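Local coordinates for cell wall binding protein cwp8 (Peptoclostridium difficile, PDB 5J6Q) that probably anchors to the clostridial cell wall through its CWB2 domains, as a surface protein associated with the S-layer, at residues 286-291 with 572-577; 292-297 with 529-534; 516-521 with 577-582; 522-527 with 550-555. All coordinates share one frame; numbering follows the deposited sequence.

Interaction 1 (286-291 with 572-577)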
loop_
_atom_site.group_PDB
_atom_site.type_symbol
_atom_site.label_atom_id
_atom_site.label_comp_id
_atom_site.label_asym_id
_atom_site.label_seq_id
_atom_site.Cartn_x
_atom_site.Cartn_y
_atom_site.Cartn_z
ATOM N N VAL A 286 9.362 -5.667 7.053
ATOM C CA VAL A 286 8.159 -6.237 7.709
ATOM C C VAL A 286 7.280 -6.747 6.623
ATOM O O VAL A 286 6.903 -6.008 5.692
ATOM C CB VAL A 286 7.494 -5.185 8.559
ATOM C CG1 VAL A 286 6.233 -5.770 9.287
ATOM C CG2 VAL A 286 8.500 -4.667 9.595
ATOM N N GLU A 287 7.083 -8.042 6.649
ATOM C CA GLU A 287 6.243 -8.757 5.650
ATOM C C GLU A 287 5.094 -9.515 6.428
ATOM O O GLU A 287 5.361 -10.009 7.537
ATOM C CB GLU A 287 7.094 -9.794 4.839
ATOM C CG GLU A 287 7.592 -9.173 3.518
ATOM C CD GLU A 287 8.637 -10.021 2.740
ATOM O OE1 GLU A 287 8.631 -11.244 2.876
ATOM O OE2 GLU A 287 9.468 -9.430 1.963
ATOM N N VAL A 288 3.883 -9.539 5.874
ATOM C CA VAL A 288 2.737 -10.269 6.403
ATOM C C VAL A 288 2.436 -11.448 5.377
ATOM O O VAL A 288 2.336 -11.252 4.139
ATOM C CB VAL A 288 1.540 -9.295 6.517
ATOM C CG1 VAL A 288 0.305 -9.983 7.122
ATOM C CG2 VAL A 288 1.943 -8.106 7.350
ATOM N N LEU A 289 2.350 -12.674 5.896
ATOM C CA LEU A 289 1.979 -13.821 5.116
ATOM C C LEU A 289 0.513 -14.158 5.671
ATOM O O LEU A 289 0.496 -14.733 6.720
ATOM C CB LEU A 289 2.861 -15.085 5.387
ATOM C CG LEU A 289 4.356 -14.925 4.779
ATOM C CD1 LEU A 289 5.003 -16.132 5.133
ATOM C CD2 LEU A 289 4.319 -14.601 3.231
ATOM N N SER A 290 -0.599 -13.821 4.992
ATOM C CA SER A 290 -1.877 -14.199 5.533
ATOM C C SER A 290 -2.943 -14.142 4.527
ATOM O O SER A 290 -2.708 -13.620 3.453
ATOM C CB SER A 290 -2.255 -13.240 6.633
ATOM O OG SER A 290 -2.353 -12.003 5.972
ATOM N N GLY A 291 -4.211 -14.656 4.916
ATOM C CA GLY A 291 -5.341 -14.573 4.032
ATOM C C GLY A 291 -6.528 -14.315 4.940
ATOM O O GLY A 291 -6.356 -14.035 6.179
ATOM N N LEU A 572 11.174 -8.965 10.023
ATOM C CA LEU A 572 10.073 -9.442 10.914
ATOM C C LEU A 572 8.969 -9.952 9.977
ATOM O O LEU A 572 8.503 -9.207 9.131
ATOM C CB LEU A 572 9.668 -8.274 11.763
ATOM C CG LEU A 572 8.521 -8.483 12.733
ATOM C CD1 LEU A 572 8.645 -9.803 13.568
ATOM C CD2 LEU A 572 8.562 -7.252 13.591
ATOM N N VAL A 573 8.632 -11.245 10.021
ATOM C CA VAL A 573 7.578 -11.779 9.143
ATOM C C VAL A 573 6.337 -12.040 10.036
ATOM O O VAL A 573 6.433 -12.896 10.906
ATOM C CB VAL A 573 8.021 -13.097 8.495
ATOM C CG1 VAL A 573 6.947 -13.684 7.604
ATOM C CG2 VAL A 573 9.341 -12.916 7.703
ATOM N N GLN A 574 5.222 -11.347 9.870
ATOM C CA GLN A 574 3.969 -11.683 10.631
ATOM C C GLN A 574 3.148 -12.814 9.936
ATOM O O GLN A 574 2.848 -12.661 8.771
ATOM C CB GLN A 574 3.011 -10.438 10.681
ATOM C CG GLN A 574 1.595 -10.805 11.190
ATOM C CD GLN A 574 0.853 -9.544 11.535
ATOM O OE1 GLN A 574 1.456 -8.562 11.958
ATOM N NE2 GLN A 574 -0.436 -9.487 11.198
ATOM N N ILE A 575 2.756 -13.890 10.604
ATOM C CA ILE A 575 1.901 -14.905 10.005
ATOM C C ILE A 575 0.416 -14.612 10.421
ATOM O O ILE A 575 0.172 -14.542 11.658
ATOM C CB ILE A 575 2.188 -16.358 10.548
ATOM C CG1 ILE A 575 3.746 -16.710 10.405
ATOM C CG2 ILE A 575 1.356 -17.445 9.733
ATOM C CD1 ILE A 575 4.142 -16.422 9.016
ATOM N N GLY A 576 -0.555 -14.520 9.458
ATOM C CA GLY A 576 -1.959 -14.321 9.919
ATOM C C GLY A 576 -2.298 -12.876 10.156
ATOM O O GLY A 576 -1.463 -11.966 9.945
ATOM N N GLU A 577 -3.515 -12.641 10.605
ATOM C CA GLU A 577 -4.066 -11.296 10.819
ATOM C C GLU A 577 -4.545 -11.139 12.254
ATOM O O GLU A 577 -4.586 -12.130 12.976
ATOM C CB GLU A 577 -5.307 -11.084 9.858
ATOM C CG GLU A 577 -4.893 -10.912 8.431
ATOM C CD GLU A 577 -4.083 -9.659 8.149
ATOM O OE1 GLU A 577 -3.309 -9.693 7.164
ATOM O OE2 GLU A 577 -4.217 -8.658 8.885
#

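Interaction 2 (292-297 with 529-534). With SO4 (sulfate ion), chain D.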
loop_
_atom_site.group_PDB
_atom_site.type_symbol
_atom_site.label_atom_id
_atom_site.label_comp_id
_atom_site.label_asym_id
_atom_site.label_seq_id
_atom_site.Cartn_x
_atom_site.Cartn_y
_atom_site.Cartn_z
ATOM N N ASP A 292 -7.714 -14.458 4.343
ATOM C CA ASP A 292 -8.977 -14.203 5.038
ATOM C C ASP A 292 -9.315 -15.326 5.993
ATOM O O ASP A 292 -10.274 -15.189 6.798
ATOM C CB ASP A 292 -10.126 -13.998 4.004
ATOM C CG ASP A 292 -10.148 -15.091 2.934
ATOM O OD1 ASP A 292 -10.118 -16.271 3.295
ATOM O OD2 ASP A 292 -10.205 -14.756 1.742
ATOM N N SER A 293 -8.550 -16.473 5.957
ATOM C CA SER A 293 -8.891 -17.527 6.945
ATOM C C SER A 293 -7.646 -18.372 7.230
ATOM O O SER A 293 -6.601 -18.127 6.590
ATOM C CB SER A 293 -10.033 -18.408 6.413
ATOM O OG SER A 293 -9.613 -19.189 5.287
ATOM N N ARG A 294 -7.710 -19.303 8.161
ATOM C CA ARG A 294 -6.586 -20.213 8.456
ATOM C C ARG A 294 -6.207 -21.027 7.215
ATOM O O ARG A 294 -4.997 -21.272 6.951
ATOM C CB ARG A 294 -6.942 -21.131 9.644
ATOM C CG ARG A 294 -8.111 -22.109 9.346
ATOM C CD ARG A 294 -8.613 -22.793 10.643
ATOM N NE ARG A 294 -8.854 -21.819 11.698
ATOM C CZ ARG A 294 -8.645 -22.051 12.996
ATOM N NH1 ARG A 294 -8.867 -21.092 13.890
ATOM N NH2 ARG A 294 -8.215 -23.236 13.408
ATOM N N PHE A 295 -7.199 -21.411 6.408
ATOM C CA PHE A 295 -6.920 -22.101 5.091
ATOM C C PHE A 295 -6.111 -21.214 4.123
ATOM O O PHE A 295 -5.136 -21.703 3.554
ATOM C CB PHE A 295 -8.260 -22.494 4.322
ATOM C CG PHE A 295 -9.134 -23.311 5.236
ATOM C CD1 PHE A 295 -10.270 -22.755 5.813
ATOM C CD2 PHE A 295 -8.792 -24.613 5.568
ATOM C CE1 PHE A 295 -11.050 -23.493 6.717
ATOM C CE2 PHE A 295 -9.564 -25.347 6.471
ATOM C CZ PHE A 295 -10.690 -24.772 7.047
ATOM N N THR A 296 -6.497 -19.894 3.934
ATOM C CA THR A 296 -5.734 -19.083 2.943
ATOM C C THR A 296 -4.371 -18.605 3.539
ATOM O O THR A 296 -3.364 -18.486 2.789
ATOM C CB THR A 296 -6.586 -17.987 2.369
ATOM O OG1 THR A 296 -7.310 -17.342 3.459
ATOM C CG2 THR A 296 -7.582 -18.562 1.341
ATOM N N THR A 297 -4.319 -18.378 4.874
ATOM C CA THR A 297 -2.993 -18.134 5.499
ATOM C C THR A 297 -2.127 -19.359 5.261
ATOM O O THR A 297 -0.966 -19.194 4.840
ATOM C CB THR A 297 -3.122 -17.877 6.989
ATOM O OG1 THR A 297 -3.935 -16.696 7.138
ATOM C CG2 THR A 297 -1.757 -17.719 7.686
ATOM N N GLN A 529 -6.638 -20.736 17.522
ATOM C CA GLN A 529 -5.937 -19.682 16.764
ATOM C C GLN A 529 -4.389 -19.943 16.675
ATOM O O GLN A 529 -3.665 -19.188 16.032
ATOM C CB GLN A 529 -6.220 -18.299 17.400
ATOM C CG GLN A 529 -7.680 -17.876 17.161
ATOM C CD GLN A 529 -8.016 -17.773 15.708
ATOM O OE1 GLN A 529 -7.398 -17.074 14.949
ATOM N NE2 GLN A 529 -9.100 -18.430 15.334
ATOM N N LEU A 530 -3.925 -20.986 17.324
ATOM C CA LEU A 530 -2.519 -21.369 17.250
ATOM C C LEU A 530 -2.242 -22.025 15.912
ATOM O O LEU A 530 -1.065 -22.336 15.590
ATOM C CB LEU A 530 -2.168 -22.322 18.399
ATOM C CG LEU A 530 -2.040 -21.531 19.768
ATOM C CD1 LEU A 530 -1.874 -22.685 20.796
ATOM C CD2 LEU A 530 -0.751 -20.626 19.854
ATOM N N VAL A 531 -3.293 -22.201 15.086
ATOM C CA VAL A 531 -3.046 -22.898 13.806
ATOM C C VAL A 531 -2.075 -22.138 12.909
ATOM O O VAL A 531 -1.309 -22.753 12.180
ATOM C CB VAL A 531 -4.394 -23.120 13.078
ATOM C CG1 VAL A 531 -5.055 -21.751 12.818
ATOM C CG2 VAL A 531 -4.157 -23.878 11.749
ATOM N N ASP A 532 -2.085 -20.789 12.960
ATOM C CA ASP A 532 -1.159 -20.040 12.101
ATOM C C ASP A 532 0.335 -20.376 12.476
ATOM O O ASP A 532 1.193 -20.571 11.616
ATOM C CB ASP A 532 -1.443 -18.523 12.225
ATOM C CG ASP A 532 -2.744 -18.100 11.513
ATOM O OD1 ASP A 532 -3.308 -18.921 10.725
ATOM O OD2 ASP A 532 -3.173 -16.990 11.719
ATOM N N ALA A 533 0.593 -20.385 13.752
ATOM C CA ALA A 533 1.834 -20.675 14.324
ATOM C C ALA A 533 2.272 -22.075 13.793
ATOM O O ALA A 533 3.384 -22.209 13.295
ATOM C CB ALA A 533 1.724 -20.678 15.838
ATOM N N LEU A 534 1.401 -23.089 13.897
ATOM C CA LEU A 534 1.744 -24.420 13.466
ATOM C C LEU A 534 1.940 -24.485 11.914
ATOM O O LEU A 534 2.872 -25.137 11.506
ATOM C CB LEU A 534 0.739 -25.450 14.069
ATOM C CG LEU A 534 -0.484 -25.663 13.297
ATOM C CD1 LEU A 534 -0.225 -26.764 12.206
ATOM C CD2 LEU A 534 -1.599 -26.027 14.252
HETATM S S SO4 D . -10.078 -18.420 11.017
HETATM O O1 SO4 D . -10.406 -18.758 12.435
HETATM O O2 SO4 D . -11.012 -17.592 10.472
HETATM O O3 SO4 D . -10.032 -19.560 10.209
HETATM O O4 SO4 D . -8.716 -17.735 10.974
HETATM O O HOH W 1 -2.656 -21.184 9.033
HETATM O O HOH W 2 -5.586 -17.059 9.533
#

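Interaction 3 (516-521 with 577-582). With SO4 (sulfate ion), chain F; SO4 (sulfate ion), chain H.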
loop_
_atom_site.group_PDB
_atom_site.type_symbol
_atom_site.label_atom_id
_atom_site.label_comp_id
_atom_site.label_asym_id
_atom_site.label_seq_id
_atom_site.Cartn_x
_atom_site.Cartn_y
_atom_site.Cartn_z
ATOM N N ALA A 516 12.821 -12.911 12.644
ATOM C CA ALA A 516 11.849 -13.211 13.715
ATOM C C ALA A 516 10.510 -13.369 13.004
ATOM O O ALA A 516 10.169 -12.556 12.090
ATOM C CB ALA A 516 11.768 -12.049 14.768
ATOM N N TYR A 517 9.829 -14.396 13.321
ATOM C CA TYR A 517 8.481 -14.551 12.827
ATOM C C TYR A 517 7.483 -14.234 14.027
ATOM O O TYR A 517 7.865 -14.420 15.191
ATOM C CB TYR A 517 8.302 -16.008 12.455
ATOM C CG TYR A 517 8.969 -16.348 11.129
ATOM C CD1 TYR A 517 10.332 -16.555 11.046
ATOM C CD2 TYR A 517 8.231 -16.450 9.959
ATOM C CE1 TYR A 517 10.952 -16.865 9.847
ATOM C CE2 TYR A 517 8.837 -16.744 8.737
ATOM C CZ TYR A 517 10.205 -16.953 8.697
ATOM O OH TYR A 517 10.824 -17.184 7.516
ATOM N N VAL A 518 6.216 -13.821 13.775
ATOM C CA VAL A 518 5.291 -13.579 14.963
ATOM C C VAL A 518 3.900 -14.131 14.598
ATOM O O VAL A 518 3.495 -13.987 13.437
ATOM C CB VAL A 518 5.299 -12.044 15.298
ATOM C CG1 VAL A 518 4.987 -11.163 14.107
ATOM C CG2 VAL A 518 4.326 -11.713 16.418
ATOM N N ALA A 519 3.172 -14.767 15.565
ATOM C CA ALA A 519 1.894 -15.329 15.230
ATOM C C ALA A 519 0.949 -15.260 16.435
ATOM O O ALA A 519 1.415 -15.120 17.544
ATOM C CB ALA A 519 2.123 -16.795 14.850
ATOM N N LYS A 520 -0.357 -15.429 16.249
ATOM C CA LYS A 520 -1.270 -15.259 17.479
ATOM C C LYS A 520 -1.025 -16.240 18.446
ATOM O O LYS A 520 -0.755 -17.382 18.096
ATOM C CB LYS A 520 -2.696 -15.336 16.959
ATOM C CG LYS A 520 -2.930 -14.054 16.191
ATOM C CD LYS A 520 -4.427 -13.914 15.801
ATOM C CE LYS A 520 -4.713 -14.660 14.573
ATOM N NZ LYS A 520 -6.150 -14.782 14.462
ATOM N N ASP A 521 -1.106 -15.891 19.694
ATOM C CA ASP A 521 -0.860 -16.869 20.772
ATOM C C ASP A 521 -2.111 -17.662 21.320
ATOM O O ASP A 521 -1.974 -18.502 22.185
ATOM C CB ASP A 521 -0.264 -16.058 21.939
ATOM C CG ASP A 521 -1.218 -14.892 22.402
ATOM O OD1 ASP A 521 -2.376 -14.840 21.949
ATOM O OD2 ASP A 521 -0.796 -14.058 23.220
ATOM N N GLU A 577 -3.515 -12.641 10.605
ATOM C CA GLU A 577 -4.066 -11.296 10.819
ATOM C C GLU A 577 -4.545 -11.139 12.254
ATOM O O GLU A 577 -4.586 -12.130 12.976
ATOM C CB GLU A 577 -5.307 -11.084 9.858
ATOM C CG GLU A 577 -4.893 -10.912 8.431
ATOM C CD GLU A 577 -4.083 -9.659 8.149
ATOM O OE1 GLU A 577 -3.309 -9.693 7.164
ATOM O OE2 GLU A 577 -4.217 -8.658 8.885
ATOM N N GLY A 578 -4.891 -9.935 12.717
ATOM C CA GLY A 578 -5.341 -9.842 14.126
ATOM C C GLY A 578 -4.213 -9.652 15.142
ATOM O O GLY A 578 -4.383 -9.848 16.337
ATOM N N ILE A 579 -2.995 -9.319 14.681
ATOM C CA ILE A 579 -1.936 -9.078 15.636
ATOM C C ILE A 579 -1.871 -7.602 15.768
ATOM O O ILE A 579 -1.802 -6.900 14.769
ATOM C CB ILE A 579 -0.575 -9.744 15.175
ATOM C CG1 ILE A 579 -0.611 -11.351 15.353
ATOM C CG2 ILE A 579 0.506 -9.136 16.050
ATOM C CD1 ILE A 579 0.371 -12.102 14.436
ATOM N N ALA A 580 -1.897 -7.087 17.009
ATOM C CA ALA A 580 -1.873 -5.621 17.270
ATOM C C ALA A 580 -0.606 -4.980 16.605
ATOM O O ALA A 580 0.496 -5.531 16.787
ATOM C CB ALA A 580 -1.776 -5.426 18.774
ATOM N N LYS A 581 -0.757 -3.841 15.948
ATOM C CA LYS A 581 0.345 -3.103 15.320
ATOM C C LYS A 581 1.379 -2.743 16.394
ATOM O O LYS A 581 2.636 -2.704 16.167
ATOM C CB LYS A 581 -0.174 -1.765 14.654
ATOM C CG LYS A 581 0.988 -1.008 13.928
ATOM C CD LYS A 581 0.473 0.060 12.935
ATOM C CE LYS A 581 -0.368 1.113 13.609
ATOM N NZ LYS A 581 -0.768 2.154 12.613
ATOM N N ASN A 582 0.875 -2.440 17.556
ATOM C CA ASN A 582 1.827 -2.122 18.652
ATOM C C ASN A 582 2.874 -3.288 19.006
ATOM O O ASN A 582 4.034 -2.982 19.322
ATOM C CB ASN A 582 1.076 -1.777 19.879
ATOM C CG ASN A 582 0.583 -0.330 19.863
ATOM O OD1 ASN A 582 -0.137 0.043 20.807
ATOM N ND2 ASN A 582 0.889 0.539 18.849
HETATM S S SO4 F . -4.060 -2.645 15.374
HETATM O O1 SO4 F . -4.074 -1.202 15.031
HETATM O O2 SO4 F . -3.902 -2.848 16.808
HETATM O O3 SO4 F . -5.323 -3.272 14.977
HETATM O O4 SO4 F . -2.988 -3.247 14.629
HETATM S S SO4 H . 9.683 -15.202 5.043
HETATM O O1 SO4 H . 8.891 -15.505 6.244
HETATM O O2 SO4 H . 8.801 -14.278 4.097
HETATM O O3 SO4 H . 11.003 -14.521 5.237
HETATM O O4 SO4 H . 9.840 -16.587 4.661
#

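Interaction 4 (522-527 with 550-555). With SO4 (sulfate ion), chain C.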
loop_
_atom_site.group_PDB
_atom_site.type_symbol
_atom_site.label_atom_id
_atom_site.label_comp_id
_atom_site.label_asym_id
_atom_site.label_seq_id
_atom_site.Cartn_x
_atom_site.Cartn_y
_atom_site.Cartn_z
ATOM N N GLY A 522 -3.318 -17.348 20.882
ATOM C CA GLY A 522 -4.459 -18.167 21.314
ATOM C C GLY A 522 -5.282 -17.511 22.420
ATOM O O GLY A 522 -6.297 -18.036 22.815
ATOM N N TYR A 523 -4.856 -16.323 22.889
ATOM C CA TYR A 523 -5.470 -15.549 23.971
ATOM C C TYR A 523 -6.722 -14.827 23.392
ATOM O O TYR A 523 -7.586 -14.475 24.152
ATOM C CB TYR A 523 -4.443 -14.531 24.535
ATOM C CG TYR A 523 -3.540 -15.025 25.670
ATOM C CD1 TYR A 523 -2.241 -14.530 25.815
ATOM C CD2 TYR A 523 -4.003 -15.950 26.601
ATOM C CE1 TYR A 523 -1.420 -14.958 26.853
ATOM C CE2 TYR A 523 -3.195 -16.374 27.651
ATOM C CZ TYR A 523 -1.902 -15.877 27.774
ATOM O OH TYR A 523 -1.100 -16.347 28.787
ATOM N N VAL A 524 -6.779 -14.534 22.062
ATOM C CA VAL A 524 -8.015 -13.993 21.416
ATOM C C VAL A 524 -8.585 -15.116 20.550
ATOM O O VAL A 524 -7.951 -15.621 19.593
ATOM C CB VAL A 524 -7.749 -12.732 20.579
ATOM C CG1 VAL A 524 -8.969 -12.298 19.807
ATOM C CG2 VAL A 524 -7.255 -11.591 21.475
ATOM N N GLY A 525 -9.772 -15.619 20.946
ATOM C CA GLY A 525 -10.444 -16.634 20.163
ATOM C C GLY A 525 -10.071 -18.040 20.528
ATOM O O GLY A 525 -10.496 -18.948 19.832
ATOM N N GLY A 526 -9.260 -18.256 21.596
ATOM C CA GLY A 526 -8.945 -19.634 22.012
ATOM C C GLY A 526 -7.770 -20.277 21.269
ATOM O O GLY A 526 -7.224 -19.725 20.308
ATOM N N ASN A 527 -7.371 -21.480 21.721
ATOM C CA ASN A 527 -6.227 -22.261 21.201
ATOM C C ASN A 527 -6.298 -22.657 19.694
ATOM O O ASN A 527 -5.227 -22.785 19.028
ATOM C CB ASN A 527 -6.015 -23.454 22.108
ATOM C CG ASN A 527 -5.393 -23.024 23.468
ATOM O OD1 ASN A 527 -5.164 -21.819 23.729
ATOM N ND2 ASN A 527 -5.047 -23.935 24.365
ATOM N N THR A 550 2.227 -13.848 19.995
ATOM C CA THR A 550 1.523 -12.811 20.679
ATOM C C THR A 550 0.287 -12.359 19.865
ATOM O O THR A 550 0.323 -12.411 18.625
ATOM C CB THR A 550 2.417 -11.570 20.901
ATOM O OG1 THR A 550 1.792 -10.753 21.925
ATOM C CG2 THR A 550 2.518 -10.735 19.684
ATOM N N THR A 551 -0.791 -11.914 20.577
ATOM C CA THR A 551 -1.926 -11.318 19.838
ATOM C C THR A 551 -1.969 -9.849 20.128
ATOM O O THR A 551 -2.088 -9.032 19.238
ATOM C CB THR A 551 -3.284 -11.969 20.227
ATOM O OG1 THR A 551 -3.159 -13.352 19.997
ATOM C CG2 THR A 551 -4.451 -11.427 19.331
ATOM N N GLU A 552 -1.914 -9.493 21.411
ATOM C CA GLU A 552 -1.913 -8.112 21.763
ATOM C C GLU A 552 -0.413 -7.761 22.045
ATOM O O GLU A 552 0.498 -8.350 21.401
ATOM C CB GLU A 552 -2.808 -7.810 22.988
ATOM C CG GLU A 552 -3.957 -8.804 23.137
ATOM C CD GLU A 552 -5.314 -8.115 23.173
ATOM O OE1 GLU A 552 -5.974 -8.140 24.240
ATOM O OE2 GLU A 552 -5.710 -7.561 22.134
ATOM N N GLU A 553 -0.135 -6.817 22.928
ATOM C CA GLU A 553 1.287 -6.500 23.173
ATOM C C GLU A 553 2.079 -7.624 23.832
ATOM O O GLU A 553 1.576 -8.514 24.516
ATOM C CB GLU A 553 1.450 -5.170 24.015
ATOM C CG GLU A 553 1.008 -5.309 25.482
ATOM C CD GLU A 553 1.594 -4.198 26.406
ATOM O OE1 GLU A 553 1.395 -4.288 27.644
ATOM O OE2 GLU A 553 2.259 -3.233 25.900
ATOM N N LEU A 554 3.387 -7.580 23.583
ATOM C CA LEU A 554 4.340 -8.528 24.185
ATOM C C LEU A 554 4.353 -8.532 25.650
ATOM O O LEU A 554 4.133 -7.510 26.263
ATOM C CB LEU A 554 5.772 -8.121 23.850
ATOM C CG LEU A 554 6.189 -8.217 22.406
ATOM C CD1 LEU A 554 7.724 -7.947 22.263
ATOM C CD2 LEU A 554 5.899 -9.536 21.918
ATOM N N SER A 555 4.585 -9.671 26.240
ATOM C CA SER A 555 4.847 -9.567 27.640
ATOM C C SER A 555 6.223 -8.910 27.850
ATOM O O SER A 555 7.064 -8.848 26.908
ATOM C CB SER A 555 4.885 -10.954 28.289
ATOM O OG SER A 555 6.068 -11.695 27.982
HETATM S S SO4 C . -1.814 -19.640 29.959
HETATM O O1 SO4 C . -2.080 -18.334 30.453
HETATM O O2 SO4 C . -1.444 -20.437 30.989
HETATM O O3 SO4 C . -0.754 -19.600 28.907
HETATM O O4 SO4 C . -3.044 -20.160 29.379
HETATM O O HOH W 3 -5.277 -15.354 19.763
#

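Interaction 1 (286-291 with 572-577)
Val286 to Leu289 pair in parallel with Leu572 to Ile575, the strand axes 4.6 Å apart and 21° off perfect alignment. Glu287 and Leu289 do all the backbone bonding from their side: Glu287 N binds Leu572 O and Glu287 O takes Gln574 N at 2.7 Å, while Leu289 N binds Gln574 O and Leu289 O takes Gly576 N. On one face of the sheet Leu289 CD1 sits against both branched neighbours, 4.0 Å from Val573 CG1 and from Ile575 CD1. The isoleucine reaches it because its chain curls back at chi2 (-51°). The opposite face carries Val286, Val288, Leu572 and Gln574. Here Gln574 stretches out until NE2 bonds Gly576 O at 3.0 Å, with that oxygen in the amide plane, and its OE1 is taken by Arg200. Val288 CG1 crosses the end of Glu577 at about a right angle, 3.6 Å from OE1. Past the strands, Ser290 OG donates to the anti side of Glu577 OE1 at 2.8 Å, and Gly576, with a positive phi, brings its CA to 3.5 Å from Ser290 CB. Glu287 OE1 forms a salt bridge with Lys571, outside the two segments. Main-chain bonds thus zip the strands, while the serine-glutamate and glutamine-carbonyl bonds fix the turn where the pair ends, bringing a chain stretch from one CWB2 sequence range onto the sheet of another.

Interaction 2 (292-297 with 529-534)
Arg294, in the first turn of helix 294-305, meets Val531 at the start of helix 531-542 and Gln529 just ahead of it, a contact between helix N termini that joins the first and third CWB2 sequence ranges; a sulfate and waters, not direct hydrogen bonds, carry its polar part. CG of Arg294 lies between its backbone N and carbonyl carbon (chi1 65°), and with a second bend at chi3 this brings NE round to the sulfate held by the backbone N. Both nitrogens grip the same sulfate oxygen, O3, the bond from Arg294 NE being 3.0 Å long. Arg294 NH1 and Gln529 NE2, 3.0 Å apart, are both donors and make no bond to each other; the shared acceptor, sulfate O1, probably offsets their closeness. Lys520 NZ donates to Gln529 OE1, leaving NE2 turned to the sulfate. Gln529 NE2 and the sulfate lie at the guanidinium edge, in its plane, yet the Gln529 amide plane stands 71° from it. Val531 CG1 covers a guanidinium face, 3.5 Å from Arg294 NH2, which bonds Glu319 O. The anion, probably from the crystallisation liquor, would also gain from the positive helix end. Thr297 CG2 touches Asp532 OD1 at 3.6 Å. Two waters donate to that oxygen; one also donates to Arg294 O, the other bonds Thr297 OG1, which Gly291 N also bonds. Ser293 and Thr296 close a capping box, although the bond from Thr296 N is weak. Strand 339-342 adjoins Arg294 and Val531 through Leu341, helix 322-327 packs on Val531 through Ile322, and Ile575 of strand 572-575 touches both Thr297 and Asp532.

Interaction 3 (516-521 with 577-582)
Lys520 lies across the turn made by Glu577, Gly578 and Ile579. From CB the chain sets out with CG anti to the carbonyl carbon, beside the backbone N (chi1 -71°), and CG lands 3.7 Å from Ile579 CG1, the two side chains meeting at a slant. CD passes on to Glu577 O at 3.3 Å and skirts Gly578 O. A bend at chi3 (-83°) then lays CE on the same Glu577 carbonyl, 3.0 Å away. The terminal NZ, at 3.4 Å from Glu577 O, has too poor an angle for a hydrogen bond; its bond goes to Gln529 OE1. Strand 516-519 is an inner strand of a four-stranded parallel sheet, with strand 572-575 alongside it. After that neighbouring strand the chain crosses the C-terminal end of 516-519 before entering helix 581-590, in the strand-helix alternation of the CWB2 module, a Toprim-like fold. Gly578 has a positive phi (87°), and the lysine chain passes beside it at CD. Ile579 points toward strand 516-519 and reaches CD1 to Ala519 CA at 3.7 Å and more loosely to Val518 CG2, 4.4 Å off; on its flank lies Gln574. Its own carbonyl oxygen is bonded by Arg200. At the helix start, Lys581 N donates to O4 of a sulfate at 2.7 Å, next to the N-cap residue Ala580, while the ammonium end of Lys581 bonds Asp197 O.

Interaction 4 (522-527 with 550-555)
Val524 and Thr551 touch methyl to methyl, Val524 CG2 lying 3.5 Å from Thr551 CG2, where the loops after strands 516-519 and 547-549 come together. The valine has CG1 anti to its backbone N (chi1 173°), which leaves CG2 beside that nitrogen as the branch facing the threonine. In Thr551 the methyl takes the anti position instead (chi1 -56°), and OG1 stands beside the backbone N. This rotation separates two roles: CG2 packs on Val524, while OG1 accepts from a water at 2.9 Å. The same water accepts from Val524 N at 2.9 Å and, weakly, from Gly522 N. Glu552 brings its CD to 4.3 Å from Val524 CG2 through torsions well away from the usual staggered values. Its carbonyl oxygen is bonded from above the carbonyl plane by Thr550 OG1. Tyr523 swings its ring away from Thr551; OH donates to sulfate O1 at 2.8 Å, that oxygen lying at the ring edge in its plane, and Arg498 makes a cation-pi contact with the ring. With no direct hydrogen bond between the segments, the loops meet through apolar packing and this water, while Asp521 OD1 binds both Thr551 OG1 and Tyr523 N.

In the fold
From the N terminus, strand 286-289 comes first and leads straight into helix 294-305, so interactions 1 and 2 begin side by side and each closes a loop of more than 230 residues by meeting the third CWB2 range. Interaction 2 falls within the span of interaction 1. The later segments belong to one sheet and its connections: interaction 3 spans 516-582, crosses both 1 and 2, and shares Glu577 with 1. Interaction 4, the shortest loop, lies within the spans of 1 and 3 but crosses 2. Together they join strand 286-289 to the sheet of strands 572-575, 516-519 and 547-549, and gather the helix starts and loops beyond its C-terminal end.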